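Long-range contacts in blue-light-activated histidine kinase 2 (Erythrobacter litoralis HTCC2594, PDB 4R39), which acts as a photosensitive histidine kinase, using ATP to phosphorylate a protein histidine, and is involved in increased bacterial virulence upon exposure to light: residues D178-G183 with A199-T204; G127-E132 with Q192-L197; Q161-V166 with I211-I216. All coordinates share one frame; numbering follows the deposited sequence.

Contact 1: D178-G183 with A199-T204; sequences DWPNEG and AELNVT. With ANP (phosphoaminophosphonic acid-adenylate ester), chain F.
Trp179 and Val203 bring the two backbones closest together, with a CA-to-CA separation of 8.0 Å between loop 178-183 and edge strand 200-204; this is too far for backbone pairing, so every contact involves a side chain, including Val203 CG2 against the carbonyl Trp179 O. In this Bergerat-fold ATPase domain the loop precedes helix 185-196, a position consistent with the ATP-lid region of such kinases, while the strand borders the sheet. A cis peptide bond links Trp179 to Pro180 and folds the proline back on the indole: Pro180 CB stands over the centre of the ring, 3.7 Å above its plane. With CG anti to the backbone N (chi1 -175°), the indole extends between strand and nucleotide. Val203 CG2 meets its benzo edge near the ring plane, 3.9 Å from Trp179 CE3, the two side chains standing roughly perpendicular. Pro180 CD lies 4.0 Å from Leu201 CD2, the proline and leucine lying antiparallel. Val190 of helix 185-196 touches both Trp179 and Leu201, adding to the apolar cluster. The pyrrole edge serves the bound ATP analogue instead: its phosphate oxygen O2A lies near the indole plane, 3.4 Å from Trp179 NE1.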
# COMPACT_ATOMS: atom_id res chain seq x y z
N ASP A 178 -8.45 11.13 -14.64
CA ASP A 178 -7.18 11.72 -14.25
C ASP A 178 -6.77 11.20 -12.88
O ASP A 178 -6.65 11.96 -11.91
CB ASP A 178 -7.28 13.25 -14.22
CG ASP A 178 -5.93 13.92 -13.97
OD1 ASP A 178 -4.92 13.46 -14.56
OD2 ASP A 178 -5.88 14.89 -13.18
N TRP A 179 -6.57 9.89 -12.81
CA TRP A 179 -6.21 9.23 -11.56
C TRP A 179 -4.85 9.74 -11.09
O TRP A 179 -3.95 9.96 -11.90
CB TRP A 179 -6.18 7.72 -11.81
CG TRP A 179 -5.94 6.89 -10.60
CD1 TRP A 179 -6.88 6.28 -9.83
CD2 TRP A 179 -4.67 6.55 -10.03
NE1 TRP A 179 -6.28 5.59 -8.80
CE2 TRP A 179 -4.92 5.74 -8.91
CE3 TRP A 179 -3.35 6.86 -10.36
CZ2 TRP A 179 -3.90 5.24 -8.11
CZ3 TRP A 179 -2.34 6.36 -9.57
CH2 TRP A 179 -2.62 5.55 -8.46
N PRO A 180 -4.68 9.94 -9.77
CA PRO A 180 -5.62 9.67 -8.67
C PRO A 180 -6.47 10.86 -8.23
O PRO A 180 -7.15 10.73 -7.21
CB PRO A 180 -4.69 9.26 -7.53
CG PRO A 180 -3.47 10.08 -7.75
CD PRO A 180 -3.33 10.23 -9.25
N ASN A 181 -6.47 11.98 -8.95
CA ASN A 181 -7.35 13.09 -8.60
C ASN A 181 -8.81 12.69 -8.82
O ASN A 181 -9.70 13.11 -8.08
CB ASN A 181 -7.03 14.33 -9.42
CG ASN A 181 -5.64 14.87 -9.13
OD1 ASN A 181 -5.35 15.29 -8.02
ND2 ASN A 181 -4.78 14.85 -10.15
N GLU A 182 -9.03 11.88 -9.85
CA GLU A 182 -10.34 11.28 -10.10
C GLU A 182 -10.22 9.79 -9.84
O GLU A 182 -9.16 9.20 -10.02
CB GLU A 182 -10.78 11.51 -11.54
CG GLU A 182 -10.83 12.97 -11.98
CD GLU A 182 -11.24 13.13 -13.43
OE1 GLU A 182 -10.68 12.42 -14.29
OE2 GLU A 182 -12.13 13.96 -13.72
N GLY A 183 -11.31 9.18 -9.40
CA GLY A 183 -11.35 7.74 -9.23
C GLY A 183 -12.37 7.35 -8.18
O GLY A 183 -13.27 8.12 -7.86
N ALA A 199 5.50 12.90 0.00
CA ALA A 199 5.98 12.32 -1.24
C ALA A 199 5.43 13.02 -2.48
O ALA A 199 4.58 13.91 -2.37
CB ALA A 199 5.61 10.85 -1.29
N GLU A 200 5.92 12.62 -3.64
CA GLU A 200 5.44 13.11 -4.92
C GLU A 200 5.00 11.92 -5.75
O GLU A 200 5.76 10.97 -5.91
CB GLU A 200 6.56 13.83 -5.68
CG GLU A 200 7.36 14.84 -4.85
CD GLU A 200 6.72 16.21 -4.78
OE1 GLU A 200 5.95 16.57 -5.70
OE2 GLU A 200 6.99 16.93 -3.79
N LEU A 201 3.78 11.97 -6.28
CA LEU A 201 3.27 10.91 -7.15
C LEU A 201 3.17 11.42 -8.58
O LEU A 201 2.82 12.58 -8.81
CB LEU A 201 1.91 10.43 -6.65
CG LEU A 201 1.33 9.17 -7.30
CD1 LEU A 201 0.46 8.41 -6.31
CD2 LEU A 201 0.53 9.51 -8.55
N ASN A 202 3.48 10.55 -9.53
CA ASN A 202 3.36 10.86 -10.95
C ASN A 202 2.81 9.67 -11.72
O ASN A 202 3.01 8.53 -11.31
CB ASN A 202 4.72 11.25 -11.54
CG ASN A 202 5.18 12.63 -11.10
OD1 ASN A 202 4.68 13.64 -11.60
ND2 ASN A 202 6.13 12.67 -10.17
N VAL A 203 2.11 9.93 -12.82
CA VAL A 203 1.47 8.88 -13.60
C VAL A 203 1.66 9.11 -15.10
O VAL A 203 1.58 10.24 -15.57
CB VAL A 203 -0.04 8.81 -13.33
CG1 VAL A 203 -0.63 7.53 -13.94
CG2 VAL A 203 -0.33 8.87 -11.84
N THR A 204 1.86 8.01 -15.82
CA THR A 204 2.10 8.04 -17.26
C THR A 204 1.15 7.05 -17.93
O THR A 204 1.07 5.90 -17.52
CB THR A 204 3.57 7.65 -17.53
OG1 THR A 204 4.43 8.71 -17.10
CG2 THR A 204 3.81 7.38 -19.01
PG ANP F . -11.12 0.57 -5.42
O1G ANP F . -11.74 1.36 -4.32
O2G ANP F . -9.65 1.07 -5.69
O3G ANP F . -11.07 -0.95 -4.99
PB ANP F . -11.16 1.32 -8.13
O1B ANP F . -11.97 1.18 -9.38
O2B ANP F . -9.85 0.50 -8.30
N3B ANP F . -12.05 0.74 -6.83
PA ANP F . -9.41 3.45 -8.19
O1A ANP F . -8.34 2.69 -7.52
O2A ANP F . -9.48 4.93 -7.78
O3A ANP F . -10.85 2.83 -7.88
O5' ANP F . -9.23 3.32 -9.75
C5' ANP F . -9.85 4.28 -10.61
C4' ANP F . -10.07 3.68 -11.98
O4' ANP F . -8.89 3.90 -12.79
C3' ANP F . -10.31 2.18 -12.03
O3' ANP F . -11.69 1.88 -11.82
C2' ANP F . -9.86 1.83 -13.45
O2' ANP F . -10.91 2.04 -14.39
C1' ANP F . -8.71 2.81 -13.68
N9 ANP F . -7.38 2.26 -13.46
C8 ANP F . -6.64 2.33 -12.31
N7 ANP F . -5.46 1.76 -12.40
C5 ANP F . -5.43 1.28 -13.70
C6 ANP F . -4.45 0.57 -14.42
N6 ANP F . -3.27 0.20 -13.92
N1 ANP F . -4.73 0.25 -15.70
C2 ANP F . -5.91 0.61 -16.22
N3 ANP F . -6.90 1.28 -15.63
C4 ANP F . -6.60 1.58 -14.36

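Contact 2: G127-E132 with Q192-L197; sequences GLLVSE and QLVQGL
Glu132 OE2, one helical turn beyond the Leu128 that packs on Leu193, is gripped by two salt bridges, from Arg60 NH1 and Arg61 NE. Arg60 also donates from NE to Ser131 OG, so the polar side of helix 120-140 is tied to helix 58-75. Glu132 itself touches the bound ATP analogue. The side of the same helix turned to 192-197 is purely aliphatic. The short helical segments 127-132 and 192-196 run roughly antiparallel, at 146° between their directions, with axes 10.0 Å apart at closest approach. That spacing leaves room for interleaved leucine side chains, and Leu129 and Leu193 mark the closest backbone approach, their CA atoms 6.8 Å apart.

Leu193 has CG anti to its carbonyl carbon (chi1 -57°), which together with an extended chi2 carries CD1 to the first helix: this methyl lies 3.5 Å from Leu128 CB and 3.9 Å from Leu129 N. Leu129 and Leu193 lie antiparallel, flank to flank, with Leu129 CG beside Leu193 CB. One methyl of Leu129 then serves two partners. Its CD1 meets Leu197 CD1 tip to tip at 3.6 Å, and it also lies 3.9 Å from Val194 CG2, whose side chain stands roughly perpendicular to that of Leu129. Around this core, Ile37 of helix 32-48 covers Leu193, Leu34 touches Leu128, and Val190 touches both Leu129 and Glu132.

Only aliphatic C-H groups meet between these side chains, so cohesion here rests on dispersion and on burial of aliphatic surface between helices 120-140 and 185-196, with helix 32-48 covering one flank. The directional polar bonds lie to one side, where Glu132 and Ser131 engage the arginines, and they add nothing directly between the two segments.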
# COMPACT_ATOMS: atom_id res chain seq x y z
N GLY A 127 2.86 0.77 2.39
CA GLY A 127 2.26 -0.53 2.18
C GLY A 127 0.88 -0.43 1.56
O GLY A 127 0.58 -1.10 0.57
N LEU A 128 0.03 0.41 2.14
CA LEU A 128 -1.30 0.63 1.61
C LEU A 128 -1.24 1.25 0.22
O LEU A 128 -2.03 0.91 -0.66
CB LEU A 128 -2.11 1.54 2.53
CG LEU A 128 -2.84 0.86 3.69
CD1 LEU A 128 -3.43 1.91 4.61
CD2 LEU A 128 -3.93 -0.07 3.19
N LEU A 129 -0.28 2.15 0.02
CA LEU A 129 -0.06 2.76 -1.28
C LEU A 129 0.20 1.69 -2.34
O LEU A 129 -0.46 1.66 -3.39
CB LEU A 129 1.13 3.71 -1.23
CG LEU A 129 0.80 5.19 -1.44
CD1 LEU A 129 2.02 6.05 -1.14
CD2 LEU A 129 0.30 5.42 -2.85
N VAL A 130 1.16 0.82 -2.06
CA VAL A 130 1.54 -0.23 -2.99
C VAL A 130 0.37 -1.18 -3.21
O VAL A 130 0.18 -1.70 -4.31
CB VAL A 130 2.77 -1.01 -2.49
CG1 VAL A 130 3.03 -2.26 -3.34
CG2 VAL A 130 3.99 -0.12 -2.50
N SER A 131 -0.41 -1.40 -2.17
CA SER A 131 -1.57 -2.28 -2.29
C SER A 131 -2.56 -1.67 -3.28
O SER A 131 -3.04 -2.36 -4.17
CB SER A 131 -2.24 -2.49 -0.93
OG SER A 131 -3.03 -3.67 -0.95
N GLU A 132 -2.83 -0.38 -3.15
CA GLU A 132 -3.77 0.31 -4.03
C GLU A 132 -3.36 0.26 -5.49
O GLU A 132 -4.15 -0.11 -6.35
CB GLU A 132 -3.89 1.79 -3.63
CG GLU A 132 -4.59 2.04 -2.32
CD GLU A 132 -5.93 1.35 -2.23
OE1 GLU A 132 -6.64 1.27 -3.26
OE2 GLU A 132 -6.27 0.86 -1.14
N GLN A 192 -4.22 10.70 -0.01
CA GLN A 192 -4.00 11.02 1.39
C GLN A 192 -2.64 10.52 1.85
O GLN A 192 -1.87 11.27 2.44
CB GLN A 192 -5.11 10.42 2.25
CG GLN A 192 -6.47 11.08 2.04
CD GLN A 192 -7.62 10.34 2.72
OE1 GLN A 192 -7.46 9.20 3.17
NE2 GLN A 192 -8.78 10.98 2.79
N LEU A 193 -2.34 9.26 1.56
CA LEU A 193 -1.11 8.64 2.02
C LEU A 193 0.13 9.29 1.40
O LEU A 193 1.16 9.43 2.06
CB LEU A 193 -1.13 7.15 1.72
CG LEU A 193 -2.32 6.39 2.30
CD1 LEU A 193 -2.29 4.94 1.85
CD2 LEU A 193 -2.34 6.48 3.82
N VAL A 194 0.03 9.67 0.13
CA VAL A 194 1.11 10.37 -0.53
C VAL A 194 1.39 11.68 0.21
O VAL A 194 2.54 12.07 0.38
CB VAL A 194 0.77 10.67 -2.01
CG1 VAL A 194 1.72 11.71 -2.61
CG2 VAL A 194 0.83 9.38 -2.82
N GLN A 195 0.32 12.33 0.65
CA GLN A 195 0.45 13.60 1.35
C GLN A 195 1.09 13.40 2.73
O GLN A 195 1.91 14.20 3.16
CB GLN A 195 -0.92 14.26 1.49
CG GLN A 195 -0.86 15.76 1.72
CD GLN A 195 -2.23 16.39 1.81
OE1 GLN A 195 -2.70 17.02 0.86
NE2 GLN A 195 -2.88 16.23 2.95
N GLY A 196 0.72 12.31 3.40
CA GLY A 196 1.25 12.01 4.72
C GLY A 196 2.72 11.63 4.69
O GLY A 196 3.42 11.73 5.70
N LEU A 197 3.19 11.20 3.52
CA LEU A 197 4.57 10.77 3.35
C LEU A 197 5.48 11.91 2.93
O LEU A 197 6.70 11.76 2.89
CB LEU A 197 4.64 9.67 2.29
CG LEU A 197 4.28 8.26 2.74
CD1 LEU A 197 4.03 7.38 1.53
CD2 LEU A 197 5.39 7.70 3.60

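Contact 3: Q161-V166 with I211-I216; sequences QLRVTV and IVNIDI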
# COMPACT_ATOMS: atom_id res chain seq x y z
N GLN A 161 16.31 9.27 -0.56
CA GLN A 161 15.10 9.28 -1.38
C GLN A 161 14.73 7.86 -1.80
O GLN A 161 15.51 7.18 -2.46
CB GLN A 161 15.28 10.15 -2.63
CG GLN A 161 14.12 10.04 -3.63
CD GLN A 161 14.18 11.09 -4.73
OE1 GLN A 161 14.50 12.25 -4.49
NE2 GLN A 161 13.88 10.67 -5.96
N LEU A 162 13.54 7.42 -1.41
CA LEU A 162 13.02 6.12 -1.82
C LEU A 162 12.08 6.31 -3.00
O LEU A 162 11.18 7.15 -2.95
CB LEU A 162 12.25 5.46 -0.68
CG LEU A 162 11.70 4.06 -0.99
CD1 LEU A 162 12.82 3.04 -0.98
CD2 LEU A 162 10.60 3.68 -0.02
N ARG A 163 12.30 5.54 -4.06
CA ARG A 163 11.40 5.57 -5.21
C ARG A 163 10.67 4.26 -5.33
O ARG A 163 11.29 3.20 -5.45
CB ARG A 163 12.17 5.83 -6.50
CG ARG A 163 11.28 5.81 -7.73
CD ARG A 163 11.98 6.43 -8.92
NE ARG A 163 12.31 7.83 -8.69
CZ ARG A 163 13.11 8.55 -9.46
NH1 ARG A 163 13.67 8.00 -10.53
NH2 ARG A 163 13.36 9.82 -9.17
N VAL A 164 9.34 4.33 -5.30
CA VAL A 164 8.49 3.16 -5.48
C VAL A 164 7.78 3.27 -6.82
O VAL A 164 7.11 4.27 -7.09
CB VAL A 164 7.48 3.03 -4.34
CG1 VAL A 164 6.61 1.79 -4.54
CG2 VAL A 164 8.20 2.95 -3.00
N THR A 165 7.93 2.25 -7.65
CA THR A 165 7.35 2.23 -8.99
C THR A 165 6.44 1.02 -9.18
O THR A 165 6.76 -0.08 -8.73
CB THR A 165 8.45 2.16 -10.07
OG1 THR A 165 9.32 3.29 -9.95
CG2 THR A 165 7.86 2.13 -11.49
N VAL A 166 5.32 1.24 -9.86
CA VAL A 166 4.48 0.14 -10.34
C VAL A 166 4.22 0.35 -11.83
O VAL A 166 3.69 1.38 -12.23
CB VAL A 166 3.16 0.03 -9.55
CG1 VAL A 166 2.25 -1.03 -10.16
CG2 VAL A 166 3.46 -0.29 -8.09
N ILE A 211 2.38 3.76 -15.83
CA ILE A 211 3.54 3.82 -14.95
C ILE A 211 3.29 4.80 -13.82
O ILE A 211 3.09 5.99 -14.06
CB ILE A 211 4.81 4.26 -15.69
CG1 ILE A 211 5.08 3.33 -16.87
CG2 ILE A 211 5.99 4.31 -14.72
CD1 ILE A 211 6.30 3.72 -17.68
N VAL A 212 3.34 4.30 -12.59
CA VAL A 212 3.19 5.13 -11.40
C VAL A 212 4.51 5.19 -10.64
O VAL A 212 5.14 4.17 -10.39
CB VAL A 212 2.11 4.56 -10.47
CG1 VAL A 212 1.88 5.50 -9.29
CG2 VAL A 212 0.82 4.34 -11.24
N ASN A 213 4.92 6.41 -10.28
CA ASN A 213 6.14 6.63 -9.53
C ASN A 213 5.90 7.51 -8.32
O ASN A 213 5.40 8.62 -8.46
CB ASN A 213 7.20 7.28 -10.41
CG ASN A 213 7.89 6.30 -11.32
OD1 ASN A 213 8.74 5.52 -10.88
ND2 ASN A 213 7.53 6.32 -12.60
N ILE A 214 6.26 7.01 -7.15
CA ILE A 214 6.18 7.79 -5.92
C ILE A 214 7.59 8.00 -5.40
O ILE A 214 8.30 7.05 -5.13
CB ILE A 214 5.35 7.09 -4.84
CG1 ILE A 214 3.96 6.73 -5.37
CG2 ILE A 214 5.19 7.99 -3.62
CD1 ILE A 214 3.89 5.42 -6.11
N ASP A 215 7.99 9.27 -5.29
CA ASP A 215 9.27 9.62 -4.69
C ASP A 215 9.04 10.01 -3.24
O ASP A 215 8.27 10.94 -2.96
CB ASP A 215 9.94 10.75 -5.47
CG ASP A 215 10.71 10.25 -6.69
OD1 ASP A 215 11.32 9.15 -6.62
OD2 ASP A 215 10.72 10.96 -7.72
N ILE A 216 9.70 9.31 -2.32
CA ILE A 216 9.45 9.47 -0.89
C ILE A 216 10.72 9.89 -0.14
O ILE A 216 11.76 9.25 -0.29
CB ILE A 216 8.92 8.16 -0.27
CG1 ILE A 216 7.65 7.72 -1.00
CG2 ILE A 216 8.65 8.34 1.22
CD1 ILE A 216 7.31 6.26 -0.82
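Arg163 reaches Asp215 because its chain leaves the backbone with CG anti to N and then bends at chi3 (-61°), while Asp215 turns CG away from its own carbonyl carbon (chi1 -83°). The two side chains end up alongside each other, pointing the same way. Arg163 NE donates to Asp215 OD1 over 2.6 Å in an almost straight bond (174°); the oxygen lies in the guanidinium plane and uses its syn lone pair. Arg163 NH2 adds a longer, tilted bond to Asp215 OD2 at 3.2 Å. The grip is therefore a side-on, two-nitrogen salt bridge, although the planes of the two charged groups are well away from coplanar.

Farther along this face, Thr165 and Asn213 also lie side by side. Their OG1-to-OD1 bond is modelled too short to be trusted in detail.

Both polar pairs occupy non-hydrogen-bonded positions of an antiparallel ladder, and the CA atoms of Arg163 and Asp215 are 4.6 Å apart. They alternate with hydrogen-bonded pairs, each closed by two reciprocal N-H to O bonds: Val164 with Ile214 stands between the two polar pairs, while Leu162 with Ile216 and Val166 with Val212 flank them, the ladder running without a bulge. These six residues put their side chains on the other face. There Ile216 CD1 bridges neighbouring rows, 4.3 Å from Leu162 CD2 and 4.1 Å from Val164 CG2. Helix 120-140 covers this apolar side through Val130 on Val164, Val133 on Val166 and Val212, and Ile126 on Ile216.

Here the mixed five-stranded sheet, its aliphatic face packed on helix 120-140, forms the alpha/beta sandwich of the Bergerat ATP-binding fold, with strands 161-168 and 211-217 as inner neighbours.

Overall arrangement
The three contacts lie 11 to 12 Å apart, centre to centre, within the ATP-binding domain of this C-terminal histidine kinase fragment. Along the chain the segments come as 127-132, 161-166, 178-183, 192-197, 199-204 and 211-216: contact 2 alternates with both others, whereas contact 1 falls wholly within the span of contact 3. Contacts 1 and 3 share the mixed sheet, strand 200-204 pairing with 211-217 through Glu200 O to Asp215 N. Contact 2 lies in the helical layer: Val194 packs on Leu201, Val130 on Val164. Sheet, helices and nucleotide loop are thus joined, and Trp179 and Glu132 both belong to the pocket of the ATP analogue.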